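Local atomic coordinates of putative acyl-[acyl-carrier-protein] desaturase DesA2 (Mycobacterium tuberculosis, PDB entry 1ZA0), a protein that may act as a dimetal acyl-[acyl-carrier-protein] desaturase, introducing double bonds into fatty acyl chains during mycobacterial fatty acid biosynthesis. Residues A[149-163]-A[189-203]. Sequence-based numbering, arbitrary orientation.
Sequences VETLVYMAFYERCGA and EVRHEEFFANLVTHC. With MN (manganese (II) ion), chain B.
Glu159 reaches across to Glu189 and His192, and all three side chains close on one manganese ion. Glu159 chelates it with both carboxylate oxygens, OE1 at 2.3 Å and OE2 at 2.4 Å, while Glu189 gives OE2 alone, at 2.1 Å, and His192 gives ND1. The Glu159 carboxylate stands almost perpendicular to both the Glu189 carboxylate (87°) and the imidazole, whose edge it meets. A bend at chi2 (-75°) turns the Glu159 carboxylate to the metal, and the side chain fits as a knob among Glu189, His192, Glu193 and Phe196. Glu107, from helix 95-121, and a water join the metal shell. Trp103 NE1 hydrogen-bonds Glu159 OE2, Glu106 hydrogen-bonds His192 NE2 and Lys76 forms a salt bridge with the non-coordinating Glu189 OE1, contacts likely to position the ligands. This is the antiparallel pairing of two helices in the ferritin-like four-helix bundle of type 2 desaturases, and by similarity Glu107, Glu159, Glu189 and His192 would bind iron. One layer along, Met155 CB sits over the centre of one Phe196 ring face, 3.8 Å from its centroid, a CH-pi contact; the Met155 thioether, bent at chi2 and chi3, brings Met155 CE to 3.8 Å from Phe196 CE2. Leu152 CD2 touches the edge of the same ring and packs on Leu199 CD1, while Leu152 CD1 meets Cys203 SG. Small Ala156 lies against Phe196 CB and Ala197, its CA 5.1 Å from Phe196 CA. On another flank, the extended Arg160 chain runs alongside Glu193 OE2, guanidinium and carboxylate nearly perpendicular: Arg160 NH1 donates in the guanidinium plane to the syn lone pair of Glu193 OE2 (2.7 Å, 159°), which also salt-bridges Arg257 of helix 247-260.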
loop_
_atom_site.group_PDB
_atom_site.type_symbol
_atom_site.label_atom_id
_atom_site.label_comp_id
_atom_site.label_asym_id
_atom_site.label_seq_id
_atom_site.Cartn_x
_atom_site.Cartn_y
_atom_site.Cartn_z
ATOM N N VAL A 149 -20.104 1.315 -0.466
ATOM C CA VAL A 149 -19.770 0.017 -1.044
ATOM C C VAL A 149 -18.670 0.225 -2.032
ATOM O O VAL A 149 -17.723 -0.526 -2.049
ATOM C CB VAL A 149 -21.003 -0.693 -1.712
ATOM C CG1 VAL A 149 -20.601 -1.890 -2.579
ATOM C CG2 VAL A 149 -21.974 -1.124 -0.627
ATOM N N GLU A 150 -18.806 1.251 -2.846
ATOM C CA GLU A 150 -17.757 1.708 -3.732
ATOM C C GLU A 150 -16.420 1.958 -3.012
ATOM O O GLU A 150 -15.370 1.621 -3.551
ATOM C CB GLU A 150 -18.190 2.965 -4.472
ATOM C CG GLU A 150 -18.967 2.671 -5.744
ATOM C CD GLU A 150 -19.644 3.916 -6.368
ATOM O OE1 GLU A 150 -19.617 5.004 -5.776
ATOM O OE2 GLU A 150 -20.216 3.776 -7.455
ATOM N N THR A 151 -16.497 2.438 -1.787
ATOM C CA THR A 151 -15.349 2.801 -1.006
ATOM C C THR A 151 -14.667 1.513 -0.500
ATOM O O THR A 151 -13.416 1.433 -0.493
ATOM C CB THR A 151 -15.768 3.729 0.189
ATOM O OG1 THR A 151 -16.168 5.030 -0.296
ATOM C CG2 THR A 151 -14.615 4.056 1.089
ATOM N N LEU A 152 -15.480 0.534 -0.035
ATOM C CA LEU A 152 -14.919 -0.690 0.506
ATOM C C LEU A 152 -14.291 -1.482 -0.614
ATOM O O LEU A 152 -13.257 -2.094 -0.409
ATOM C CB LEU A 152 -15.947 -1.524 1.291
ATOM C CG LEU A 152 -16.532 -0.893 2.548
ATOM C CD1 LEU A 152 -17.817 -1.717 3.081
ATOM C CD2 LEU A 152 -15.471 -0.767 3.635
ATOM N N VAL A 153 -14.909 -1.472 -1.795
ATOM C CA VAL A 153 -14.406 -2.184 -2.948
ATOM C C VAL A 153 -13.049 -1.551 -3.393
ATOM O O VAL A 153 -12.112 -2.261 -3.622
ATOM C CB VAL A 153 -15.401 -2.141 -4.093
ATOM C CG1 VAL A 153 -14.770 -2.600 -5.422
ATOM C CG2 VAL A 153 -16.675 -3.033 -3.713
ATOM N N TYR A 154 -13.023 -0.221 -3.497
ATOM C CA TYR A 154 -11.814 0.508 -3.833
ATOM C C TYR A 154 -10.667 0.138 -2.874
ATOM O O TYR A 154 -9.594 -0.171 -3.334
ATOM C CB TYR A 154 -12.056 2.022 -3.814
ATOM C CG TYR A 154 -10.786 2.810 -4.008
ATOM C CD1 TYR A 154 -10.224 2.994 -5.300
ATOM C CD2 TYR A 154 -10.095 3.283 -2.926
ATOM C CE1 TYR A 154 -8.998 3.717 -5.455
ATOM C CE2 TYR A 154 -8.901 3.991 -3.085
ATOM C CZ TYR A 154 -8.369 4.187 -4.332
ATOM O OH TYR A 154 -7.181 4.889 -4.417
ATOM N N MET A 155 -10.904 0.196 -1.570
ATOM C CA MET A 155 -9.908 -0.110 -0.599
ATOM C C MET A 155 -9.410 -1.561 -0.679
ATOM O O MET A 155 -8.210 -1.801 -0.500
ATOM C CB MET A 155 -10.404 0.171 0.797
ATOM C CG MET A 155 -10.592 1.638 1.116
ATOM S SD MET A 155 -9.129 2.653 0.824
ATOM C CE MET A 155 -8.024 1.871 2.086
ATOM N N ALA A 156 -10.286 -2.506 -1.029
ATOM C CA ALA A 156 -9.834 -3.870 -1.148
ATOM C C ALA A 156 -8.838 -4.033 -2.282
ATOM O O ALA A 156 -7.794 -4.722 -2.131
ATOM C CB ALA A 156 -11.072 -4.842 -1.326
ATOM N N PHE A 157 -9.136 -3.423 -3.418
ATOM C CA PHE A 157 -8.246 -3.513 -4.541
ATOM C C PHE A 157 -6.925 -2.761 -4.275
ATOM O O PHE A 157 -5.875 -3.173 -4.712
ATOM C CB PHE A 157 -8.893 -2.909 -5.766
ATOM C CG PHE A 157 -9.768 -3.832 -6.504
ATOM C CD1 PHE A 157 -9.228 -4.859 -7.245
ATOM C CD2 PHE A 157 -11.172 -3.636 -6.520
ATOM C CE1 PHE A 157 -10.032 -5.722 -7.962
ATOM C CE2 PHE A 157 -12.010 -4.521 -7.265
ATOM C CZ PHE A 157 -11.434 -5.564 -7.962
ATOM N N TYR A 158 -7.052 -1.588 -3.671
ATOM C CA TYR A 158 -5.942 -0.696 -3.453
ATOM C C TYR A 158 -4.954 -1.323 -2.438
ATOM O O TYR A 158 -3.750 -1.323 -2.679
ATOM C CB TYR A 158 -6.452 0.685 -2.967
ATOM C CG TYR A 158 -5.333 1.684 -2.669
ATOM C CD1 TYR A 158 -4.747 2.395 -3.705
ATOM C CD2 TYR A 158 -4.856 1.881 -1.382
ATOM C CE1 TYR A 158 -3.718 3.314 -3.476
ATOM C CE2 TYR A 158 -3.813 2.810 -1.139
ATOM C CZ TYR A 158 -3.243 3.501 -2.203
ATOM O OH TYR A 158 -2.221 4.432 -2.030
ATOM N N GLU A 159 -5.464 -1.923 -1.370
ATOM C CA GLU A 159 -4.642 -2.703 -0.482
ATOM C C GLU A 159 -4.025 -3.920 -1.136
ATOM O O GLU A 159 -2.894 -4.259 -0.837
ATOM C CB GLU A 159 -5.376 -3.088 0.801
ATOM C CG GLU A 159 -5.760 -1.882 1.624
ATOM C CD GLU A 159 -4.502 -1.321 2.332
ATOM O OE1 GLU A 159 -3.366 -1.860 2.068
ATOM O OE2 GLU A 159 -4.616 -0.435 3.166
ATOM N N ARG A 160 -4.722 -4.554 -2.068
ATOM C CA ARG A 160 -4.112 -5.676 -2.751
ATOM C C ARG A 160 -2.952 -5.184 -3.648
ATOM O O ARG A 160 -1.948 -5.817 -3.707
ATOM C CB ARG A 160 -5.134 -6.426 -3.606
ATOM C CG ARG A 160 -4.548 -7.726 -4.240
ATOM C CD ARG A 160 -5.613 -8.614 -4.877
ATOM N NE ARG A 160 -5.135 -9.955 -5.174
ATOM C CZ ARG A 160 -5.374 -11.065 -4.498
ATOM N NH1 ARG A 160 -6.096 -11.073 -3.397
ATOM N NH2 ARG A 160 -4.844 -12.193 -4.948
ATOM N N CYS A 161 -3.142 -4.062 -4.333
ATOM C CA CYS A 161 -2.051 -3.409 -5.061
ATOM C C CYS A 161 -0.839 -3.165 -4.143
ATOM O O CYS A 161 0.280 -3.501 -4.524
ATOM C CB CYS A 161 -2.469 -2.075 -5.676
ATOM S SG CYS A 161 -3.749 -2.230 -6.919
ATOM N N GLY A 162 -1.077 -2.575 -2.972
ATOM C CA GLY A 162 -0.064 -2.398 -1.930
ATOM C C GLY A 162 0.658 -3.676 -1.586
ATOM O O GLY A 162 1.887 -3.678 -1.445
ATOM N N ALA A 163 -0.097 -4.760 -1.407
ATOM C CA ALA A 163 0.461 -6.029 -0.979
ATOM C C ALA A 163 1.359 -6.657 -2.069
ATOM O O ALA A 163 2.453 -7.097 -1.726
ATOM C CB ALA A 163 -0.631 -6.980 -0.567
ATOM N N GLU A 189 0.025 -5.025 4.671
ATOM C CA GLU A 189 -0.840 -4.807 3.561
ATOM C C GLU A 189 -1.738 -6.048 3.253
ATOM O O GLU A 189 -2.899 -5.870 2.858
ATOM C CB GLU A 189 -0.079 -4.435 2.276
ATOM C CG GLU A 189 0.873 -3.253 2.401
ATOM C CD GLU A 189 0.184 -1.908 2.536
ATOM O OE1 GLU A 189 0.427 -1.026 1.636
ATOM O OE2 GLU A 189 -0.525 -1.694 3.552
ATOM N N VAL A 190 -1.199 -7.253 3.453
ATOM C CA VAL A 190 -1.984 -8.478 3.327
ATOM C C VAL A 190 -3.179 -8.469 4.313
ATOM O O VAL A 190 -4.330 -8.829 3.965
ATOM C CB VAL A 190 -1.084 -9.723 3.455
ATOM C CG1 VAL A 190 -1.909 -11.023 3.689
ATOM C CG2 VAL A 190 -0.146 -9.845 2.218
ATOM N N ARG A 191 -2.867 -8.071 5.515
ATOM C CA ARG A 191 -3.841 -7.924 6.577
ATOM C C ARG A 191 -4.881 -6.849 6.309
ATOM O O ARG A 191 -6.082 -7.055 6.579
ATOM C CB ARG A 191 -3.132 -7.728 7.908
ATOM C CG ARG A 191 -2.456 -8.959 8.374
ATOM C CD ARG A 191 -1.433 -8.716 9.488
ATOM N NE ARG A 191 -1.935 -8.037 10.683
ATOM C CZ ARG A 191 -2.561 -8.653 11.699
ATOM N NH1 ARG A 191 -2.886 -9.931 11.618
ATOM N NH2 ARG A 191 -2.932 -7.981 12.782
ATOM N N HIS A 192 -4.455 -5.735 5.673
ATOM C CA HIS A 192 -5.346 -4.669 5.331
ATOM C C HIS A 192 -6.336 -5.161 4.253
ATOM O O HIS A 192 -7.592 -4.918 4.302
ATOM C CB HIS A 192 -4.535 -3.434 4.860
ATOM C CG HIS A 192 -3.726 -2.761 5.957
ATOM N ND1 HIS A 192 -2.950 -1.634 5.735
ATOM C CD2 HIS A 192 -3.518 -3.115 7.258
ATOM C CE1 HIS A 192 -2.384 -1.275 6.887
ATOM N NE2 HIS A 192 -2.668 -2.176 7.810
ATOM N N GLU A 193 -5.771 -5.778 3.236
ATOM C CA GLU A 193 -6.570 -6.275 2.170
ATOM C C GLU A 193 -7.638 -7.301 2.698
ATOM O O GLU A 193 -8.770 -7.293 2.209
ATOM C CB GLU A 193 -5.715 -6.868 1.036
ATOM C CG GLU A 193 -6.596 -7.312 -0.145
ATOM C CD GLU A 193 -6.031 -8.440 -1.002
ATOM O OE1 GLU A 193 -4.862 -8.852 -0.786
ATOM O OE2 GLU A 193 -6.764 -8.886 -1.952
ATOM N N GLU A 194 -7.228 -8.166 3.610
ATOM C CA GLU A 194 -8.036 -9.287 4.109
ATOM C C GLU A 194 -9.262 -8.624 4.800
ATOM O O GLU A 194 -10.395 -9.006 4.607
ATOM C CB GLU A 194 -7.249 -10.112 5.127
ATOM C CG GLU A 194 -7.983 -11.219 5.892
ATOM C CD GLU A 194 -7.075 -11.979 6.816
ATOM O OE1 GLU A 194 -5.904 -11.538 6.968
ATOM O OE2 GLU A 194 -7.455 -13.046 7.390
ATOM N N PHE A 195 -8.987 -7.628 5.608
ATOM C CA PHE A 195 -10.016 -6.894 6.355
ATOM C C PHE A 195 -11.002 -6.236 5.429
ATOM O O PHE A 195 -12.212 -6.541 5.505
ATOM C CB PHE A 195 -9.374 -5.873 7.307
ATOM C CG PHE A 195 -10.236 -5.487 8.502
ATOM C CD1 PHE A 195 -9.757 -5.636 9.786
ATOM C CD2 PHE A 195 -11.476 -4.923 8.335
ATOM C CE1 PHE A 195 -10.518 -5.230 10.896
ATOM C CE2 PHE A 195 -12.256 -4.545 9.439
ATOM C CZ PHE A 195 -11.780 -4.717 10.717
ATOM N N PHE A 196 -10.534 -5.386 4.498
ATOM C CA PHE A 196 -11.464 -4.756 3.571
ATOM C C PHE A 196 -12.166 -5.768 2.694
ATOM O O PHE A 196 -13.364 -5.635 2.371
ATOM C CB PHE A 196 -10.829 -3.656 2.711
ATOM C CG PHE A 196 -10.457 -2.427 3.512
ATOM C CD1 PHE A 196 -11.450 -1.615 4.066
ATOM C CD2 PHE A 196 -9.130 -2.109 3.732
ATOM C CE1 PHE A 196 -11.115 -0.487 4.809
ATOM C CE2 PHE A 196 -8.784 -0.975 4.478
ATOM C CZ PHE A 196 -9.784 -0.187 5.032
ATOM N N ALA A 197 -11.422 -6.760 2.243
ATOM C CA ALA A 197 -12.036 -7.730 1.342
ATOM C C ALA A 197 -13.135 -8.535 2.071
ATOM O O ALA A 197 -14.084 -8.977 1.453
ATOM C CB ALA A 197 -10.988 -8.666 0.782
ATOM N N ASN A 198 -12.957 -8.803 3.359
ATOM C CA ASN A 198 -13.978 -9.553 4.083
ATOM C C ASN A 198 -15.284 -8.689 4.178
ATOM O O ASN A 198 -16.395 -9.227 4.116
ATOM C CB ASN A 198 -13.454 -9.979 5.483
ATOM C CG ASN A 198 -12.457 -11.118 5.412
ATOM O OD1 ASN A 198 -12.381 -11.791 4.350
ATOM N ND2 ASN A 198 -11.696 -11.388 6.553
ATOM N N LEU A 199 -15.136 -7.364 4.282
ATOM C CA LEU A 199 -16.284 -6.464 4.385
ATOM C C LEU A 199 -16.999 -6.490 3.067
ATOM O O LEU A 199 -18.233 -6.503 3.022
ATOM C CB LEU A 199 -15.890 -5.049 4.766
ATOM C CG LEU A 199 -15.220 -4.824 6.091
ATOM C CD1 LEU A 199 -14.926 -3.339 6.412
ATOM C CD2 LEU A 199 -16.068 -5.376 7.128
ATOM N N VAL A 200 -16.242 -6.544 1.984
ATOM C CA VAL A 200 -16.784 -6.608 0.657
ATOM C C VAL A 200 -17.546 -7.928 0.412
ATOM O O VAL A 200 -18.602 -7.952 -0.274
ATOM C CB VAL A 200 -15.734 -6.421 -0.421
ATOM C CG1 VAL A 200 -16.274 -6.722 -1.801
ATOM C CG2 VAL A 200 -15.155 -4.988 -0.409
ATOM N N THR A 201 -17.019 -9.007 0.952
ATOM C CA THR A 201 -17.743 -10.285 0.909
ATOM C C THR A 201 -19.126 -10.123 1.573
ATOM O O THR A 201 -20.076 -10.595 0.999
ATOM C CB THR A 201 -16.894 -11.390 1.585
ATOM O OG1 THR A 201 -15.736 -11.621 0.762
ATOM C CG2 THR A 201 -17.651 -12.740 1.627
ATOM N N HIS A 202 -19.223 -9.525 2.771
ATOM C CA HIS A 202 -20.518 -9.305 3.400
ATOM C C HIS A 202 -21.413 -8.379 2.568
ATOM O O HIS A 202 -22.609 -8.626 2.490
ATOM C CB HIS A 202 -20.392 -8.880 4.856
ATOM C CG HIS A 202 -21.701 -8.896 5.611
ATOM N ND1 HIS A 202 -22.397 -10.056 5.893
ATOM C CD2 HIS A 202 -22.460 -7.883 6.115
ATOM C CE1 HIS A 202 -23.518 -9.764 6.541
ATOM N NE2 HIS A 202 -23.589 -8.452 6.681
ATOM N N CYS A 203 -20.833 -7.412 1.838
ATOM C CA CYS A 203 -21.592 -6.556 0.932
ATOM C C CYS A 203 -22.143 -7.347 -0.236
ATOM O O CYS A 203 -23.302 -7.106 -0.697
ATOM C CB CYS A 203 -20.787 -5.376 0.378
ATOM S SG CYS A 203 -20.259 -4.186 1.566
HETATM MN MN MN B . -2.315 -0.668 3.695
HETATM O O HOH W 1 -1.426 0.078 -0.077
HETATM O O HOH W 2 -2.054 0.600 1.956
#